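Local coordinates for protein beta-galactosidase (Marinomonas sp. ef1, PDB 6Y2K) that probably hydrolyses terminal beta-D-galactosides such as lactose, as a cold-active hexameric enzyme of glycoside hydrolase family 42, at residues A[412-424]-A[468-480]. Sequence-based numbering, arbitrary orientation. Where two conformers were deposited one is given.
Sequences VALMFDYDACWSL and LVLPAQAHITPEL
Met415 meets Leu470, Gln473 and Leu480 where two neighbouring parallel strands, 412-415 and 468-470, give way to loops at their C-terminal ends. They belong to the parallel, Rossmann-like part of the mixed sheet in the trimerisation domain, in which strand 412-415 lies between 453-456 and 467-470. Val469 ties the strands together through both its N and its O: the N donates to Ala413 O at 2.8 Å, and the O accepts from Met415 N. The long, flexible thioether of Met415 suits a place between several unlike partners. Its CG stands anti to the backbone N (chi1 -177°), which lays the chain alongside Leu470, with CB 3.6 Å from Leu470 CD2; a bend at chi3 (-75°) then brings CE to Leu480 CD1, at the start of helix 478-486. Gln473 crosses this chain at about a right angle, its OE1 3.7 Å from Met415 CG. The glutamine, the centre of an inverse gamma turn, has a chain long enough to use both ends of its amide. OE1 accepts from a water that also donates to Met415 O, while NE2 makes a weak bond of 3.3 Å to Asp417 OD1, the amide standing nearly perpendicular to the carboxylate. With an alanine here, the water would probably lose one of its two acceptors and Asp417 OD1 its weak amide donor. Farther on, small Ala420 and Ala474 bring helix 418-426 against the 471-477 loop, their CB atoms 4.2 Å apart. Asp417, whose OD1 also bonds Ser458, is that helix's N-cap: its OD2 takes the Ala420 N-H through the anti lone pair, at 2.9 Å.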
loop_
_atom_site.group_PDB
_atom_site.type_symbol
_atom_site.label_atom_id
_atom_site.label_comp_id
_atom_site.label_asym_id
_atom_site.label_seq_id
_atom_site.Cartn_x
_atom_site.Cartn_y
_atom_site.Cartn_z
ATOM N N VAL A 412 4.112 -21.172 -37.721
ATOM C CA VAL A 412 4.896 -20.073 -37.168
ATOM C C VAL A 412 6.206 -20.642 -36.644
ATOM O O VAL A 412 6.194 -21.631 -35.910
ATOM C CB VAL A 412 4.152 -19.372 -36.007
ATOM C CG1 VAL A 412 5.003 -18.259 -35.408
ATOM C CG2 VAL A 412 2.819 -18.825 -36.494
ATOM N N ALA A 413 7.320 -20.012 -37.027
ATOM C CA ALA A 413 8.649 -20.388 -36.552
ATOM C C ALA A 413 9.273 -19.267 -35.719
ATOM O O ALA A 413 9.196 -18.085 -36.085
ATOM C CB ALA A 413 9.554 -20.737 -37.724
ATOM N N LEU A 414 9.876 -19.659 -34.598
ATOM C CA LEU A 414 10.698 -18.784 -33.769
ATOM C C LEU A 414 12.133 -19.304 -33.869
ATOM O O LEU A 414 12.391 -20.451 -33.527
ATOM C CB LEU A 414 10.199 -18.834 -32.325
ATOM C CG LEU A 414 10.893 -17.938 -31.287
ATOM C CD1 LEU A 414 9.959 -17.683 -30.115
ATOM C CD2 LEU A 414 12.216 -18.516 -30.783
ATOM N N MET A 415 13.055 -18.479 -34.353
ATOM C CA MET A 415 14.452 -18.898 -34.533
ATOM C C MET A 415 15.264 -18.706 -33.250
ATOM O O MET A 415 15.462 -17.563 -32.805
ATOM C CB MET A 415 15.103 -18.113 -35.676
ATOM C CG MET A 415 16.539 -18.516 -36.003
ATOM S SD MET A 415 17.152 -17.720 -37.503
ATOM C CE MET A 415 16.262 -18.674 -38.731
ATOM N N PHE A 416 15.737 -19.821 -32.683
ATOM C CA PHE A 416 16.583 -19.831 -31.493
ATOM C C PHE A 416 18.003 -20.251 -31.879
ATOM O O PHE A 416 18.193 -21.303 -32.490
ATOM C CB PHE A 416 16.024 -20.808 -30.458
ATOM C CG PHE A 416 16.715 -20.737 -29.126
ATOM C CD1 PHE A 416 17.856 -21.496 -28.876
ATOM C CD2 PHE A 416 16.249 -19.888 -28.128
ATOM C CE1 PHE A 416 18.503 -21.428 -27.655
ATOM C CE2 PHE A 416 16.901 -19.808 -26.905
ATOM C CZ PHE A 416 18.027 -20.581 -26.667
ATOM N N ASP A 417 18.982 -19.433 -31.500
ATOM C CA ASP A 417 20.381 -19.631 -31.861
ATOM C C ASP A 417 21.232 -19.632 -30.583
ATOM O O ASP A 417 21.336 -18.605 -29.916
ATOM C CB ASP A 417 20.812 -18.505 -32.811
ATOM C CG ASP A 417 22.124 -18.791 -33.512
ATOM O OD1 ASP A 417 22.107 -19.411 -34.598
ATOM O OD2 ASP A 417 23.173 -18.372 -32.986
ATOM N N TYR A 418 21.831 -20.779 -30.246
ATOM C CA TYR A 418 22.707 -20.862 -29.065
ATOM C C TYR A 418 23.883 -19.873 -29.129
ATOM O O TYR A 418 24.254 -19.280 -28.117
ATOM C CB TYR A 418 23.197 -22.297 -28.831
ATOM C CG TYR A 418 22.096 -23.199 -28.334
ATOM C CD1 TYR A 418 21.794 -23.283 -26.974
ATOM C CD2 TYR A 418 21.333 -23.954 -29.223
ATOM C CE1 TYR A 418 20.769 -24.101 -26.515
ATOM C CE2 TYR A 418 20.306 -24.775 -28.773
ATOM C CZ TYR A 418 20.028 -24.842 -27.417
ATOM O OH TYR A 418 19.007 -25.647 -26.971
ATOM N N ASP A 419 24.428 -19.661 -30.321
ATOM C CA ASP A 419 25.525 -18.717 -30.474
ATOM C C ASP A 419 25.094 -17.292 -30.123
ATOM O O ASP A 419 25.839 -16.571 -29.458
ATOM C CB ASP A 419 26.135 -18.777 -31.877
ATOM C CG ASP A 419 27.533 -18.221 -31.917
ATOM O OD1 ASP A 419 28.454 -18.935 -31.462
ATOM O OD2 ASP A 419 27.709 -17.074 -32.392
ATOM N N ALA A 420 23.891 -16.899 -30.554
ATOM C CA ALA A 420 23.300 -15.608 -30.173
ATOM C C ALA A 420 23.088 -15.523 -28.658
ATOM O O ALA A 420 23.401 -14.504 -28.042
ATOM C CB ALA A 420 21.979 -15.374 -30.901
ATOM N N CYS A 421 22.575 -16.601 -28.071
ATOM C CA CYS A 421 22.405 -16.682 -26.615
ATOM C C CYS A 421 23.705 -16.386 -25.854
ATOM O O CYS A 421 23.718 -15.576 -24.922
ATOM C CB CYS A 421 21.870 -18.058 -26.214
ATOM S SG CYS A 421 21.320 -18.137 -24.505
ATOM N N TRP A 422 24.798 -17.015 -26.281
ATOM C CA TRP A 422 26.118 -16.804 -25.669
ATOM C C TRP A 422 26.586 -15.353 -25.828
ATOM O O TRP A 422 27.009 -14.723 -24.854
ATOM C CB TRP A 422 27.168 -17.753 -26.263
ATOM C CG TRP A 422 26.799 -19.211 -26.201
ATOM C CD1 TRP A 422 26.002 -19.814 -25.274
ATOM C CD2 TRP A 422 27.247 -20.251 -27.082
ATOM N NE1 TRP A 422 25.901 -21.161 -25.540
ATOM C CE2 TRP A 422 26.661 -21.456 -26.639
ATOM C CE3 TRP A 422 28.080 -20.280 -28.205
ATOM C CZ2 TRP A 422 26.893 -22.682 -27.273
ATOM C CZ3 TRP A 422 28.306 -21.501 -28.845
ATOM C CH2 TRP A 422 27.709 -22.685 -28.372
ATOM N N SER A 423 26.485 -14.827 -27.045
ATOM C CA SER A 423 26.843 -13.442 -27.329
ATOM C C SER A 423 26.100 -12.461 -26.410
ATOM O O SER A 423 26.720 -11.654 -25.710
ATOM C CB SER A 423 26.568 -13.105 -28.801
ATOM O OG SER A 423 26.732 -11.708 -29.030
ATOM N N LEU A 424 24.776 -12.581 -26.383
ATOM C CA LEU A 424 23.932 -11.682 -25.597
ATOM C C LEU A 424 24.083 -11.856 -24.070
ATOM O O LEU A 424 23.929 -10.895 -23.324
ATOM C CB LEU A 424 22.467 -11.837 -26.033
ATOM C CG LEU A 424 22.222 -11.438 -27.501
ATOM C CD1 LEU A 424 20.969 -12.097 -28.045
ATOM C CD2 LEU A 424 22.106 -9.942 -27.654
ATOM N N LEU A 468 7.728 -15.987 -39.567
ATOM C CA LEU A 468 9.053 -16.279 -39.030
ATOM C C LEU A 468 9.478 -15.132 -38.122
ATOM O O LEU A 468 9.509 -13.984 -38.566
ATOM C CB LEU A 468 10.062 -16.416 -40.174
ATOM C CG LEU A 468 11.543 -16.619 -39.820
ATOM C CD1 LEU A 468 11.741 -17.845 -38.948
ATOM C CD2 LEU A 468 12.384 -16.739 -41.081
ATOM N N VAL A 469 9.824 -15.455 -36.876
ATOM C CA VAL A 469 10.250 -14.469 -35.893
ATOM C C VAL A 469 11.671 -14.779 -35.432
ATOM O O VAL A 469 11.940 -15.897 -35.003
ATOM C CB VAL A 469 9.303 -14.453 -34.675
ATOM C CG1 VAL A 469 9.775 -13.428 -33.634
ATOM C CG2 VAL A 469 7.879 -14.148 -35.121
ATOM N N LEU A 470 12.570 -13.794 -35.554
ATOM C CA LEU A 470 13.940 -13.874 -35.032
ATOM C C LEU A 470 14.016 -12.944 -33.814
ATOM O O LEU A 470 14.172 -11.730 -33.975
ATOM C CB LEU A 470 14.984 -13.438 -36.077
ATOM C CG LEU A 470 14.990 -13.932 -37.536
ATOM C CD1 LEU A 470 16.406 -13.883 -38.116
ATOM C CD2 LEU A 470 14.355 -15.284 -37.784
ATOM N N PRO A 471 13.862 -13.491 -32.589
ATOM C CA PRO A 471 13.769 -12.583 -31.441
ATOM C C PRO A 471 14.959 -11.657 -31.263
ATOM O O PRO A 471 14.765 -10.491 -30.919
ATOM C CB PRO A 471 13.647 -13.539 -30.251
ATOM C CG PRO A 471 12.974 -14.730 -30.828
ATOM C CD PRO A 471 13.577 -14.877 -32.195
ATOM N N ALA A 472 16.166 -12.181 -31.488
ATOM C CA ALA A 472 17.417 -11.417 -31.324
ATOM C C ALA A 472 18.578 -12.182 -31.959
ATOM O O ALA A 472 19.435 -12.737 -31.274
ATOM C CB ALA A 472 17.686 -11.147 -29.855
ATOM N N GLN A 473 18.578 -12.222 -33.288
ATOM C CA GLN A 473 19.557 -13.014 -34.038
ATOM C C GLN A 473 20.826 -12.170 -34.179
ATOM O O GLN A 473 21.057 -11.543 -35.207
ATOM C CB GLN A 473 18.966 -13.427 -35.394
ATOM C CG GLN A 473 19.774 -14.455 -36.170
ATOM C CD GLN A 473 19.954 -15.800 -35.465
ATOM O OE1 GLN A 473 19.098 -16.191 -34.677
ATOM N NE2 GLN A 473 21.046 -16.493 -35.724
ATOM N N ALA A 474 21.623 -12.157 -33.110
ATOM C CA ALA A 474 22.724 -11.193 -32.921
ATOM C C ALA A 474 23.689 -11.147 -34.102
ATOM O O ALA A 474 23.939 -10.078 -34.659
ATOM C CB ALA A 474 23.465 -11.484 -31.623
ATOM N N HIS A 475 24.201 -12.311 -34.489
ATOM C CA HIS A 475 24.969 -12.456 -35.724
ATOM C C HIS A 475 24.158 -13.190 -36.786
ATOM O O HIS A 475 23.603 -14.257 -36.516
ATOM C CB HIS A 475 26.280 -13.212 -35.468
ATOM C CG HIS A 475 27.067 -13.480 -36.716
ATOM N ND1 HIS A 475 27.563 -12.468 -37.511
ATOM C CD2 HIS A 475 27.420 -14.639 -37.319
ATOM C CE1 HIS A 475 28.199 -12.995 -38.543
ATOM N NE2 HIS A 475 28.120 -14.310 -38.454
ATOM N N ILE A 476 24.112 -12.605 -37.982
ATOM C CA ILE A 476 23.471 -13.194 -39.152
ATOM C C ILE A 476 24.595 -13.649 -40.076
ATOM O O ILE A 476 25.372 -12.819 -40.555
ATOM C CB ILE A 476 22.597 -12.161 -39.916
ATOM C CG1 ILE A 476 21.470 -11.630 -39.014
ATOM C CG2 ILE A 476 22.028 -12.766 -41.202
ATOM C CD1 ILE A 476 20.738 -10.441 -39.587
ATOM N N THR A 477 24.672 -14.957 -40.329
ATOM C CA THR A 477 25.650 -15.497 -41.286
ATOM C C THR A 477 25.266 -15.048 -42.697
ATOM O O THR A 477 24.096 -14.762 -42.954
ATOM C CB THR A 477 25.718 -17.034 -41.272
ATOM O OG1 THR A 477 24.428 -17.579 -41.574
ATOM C CG2 THR A 477 26.173 -17.551 -39.918
ATOM N N PRO A 478 26.244 -14.962 -43.617
ATOM C CA PRO A 478 25.870 -14.640 -45.004
ATOM C C PRO A 478 24.861 -15.627 -45.604
ATOM O O PRO A 478 24.038 -15.240 -46.438
ATOM C CB PRO A 478 27.211 -14.705 -45.749
ATOM C CG PRO A 478 28.226 -14.395 -44.699
ATOM C CD PRO A 478 27.706 -15.049 -43.452
ATOM N N GLU A 479 24.913 -16.875 -45.144
ATOM C CA GLU A 479 24.021 -17.907 -45.655
ATOM C C GLU A 479 22.598 -17.712 -45.107
ATOM O O GLU A 479 21.616 -17.893 -45.847
ATOM C CB GLU A 479 24.575 -19.308 -45.362
ATOM C CG GLU A 479 25.791 -19.684 -46.216
ATOM C CD GLU A 479 27.101 -19.069 -45.733
ATOM O OE1 GLU A 479 27.097 -18.366 -44.697
ATOM O OE2 GLU A 479 28.138 -19.283 -46.392
ATOM N N LEU A 480 22.478 -17.330 -43.829
ATOM C CA LEU A 480 21.170 -16.979 -43.279
ATOM C C LEU A 480 20.589 -15.767 -44.004
ATOM O O LEU A 480 19.413 -15.775 -44.351
ATOM C CB LEU A 480 21.218 -16.721 -41.766
ATOM C CG LEU A 480 19.893 -16.228 -41.147
ATOM C CD1 LEU A 480 18.744 -17.185 -41.454
ATOM C CD2 LEU A 480 20.039 -16.027 -39.649
HETATM O O HOH W 1 17.184 -15.454 -32.680
HETATM O O HOH W 2 23.986 -15.168 -33.644
#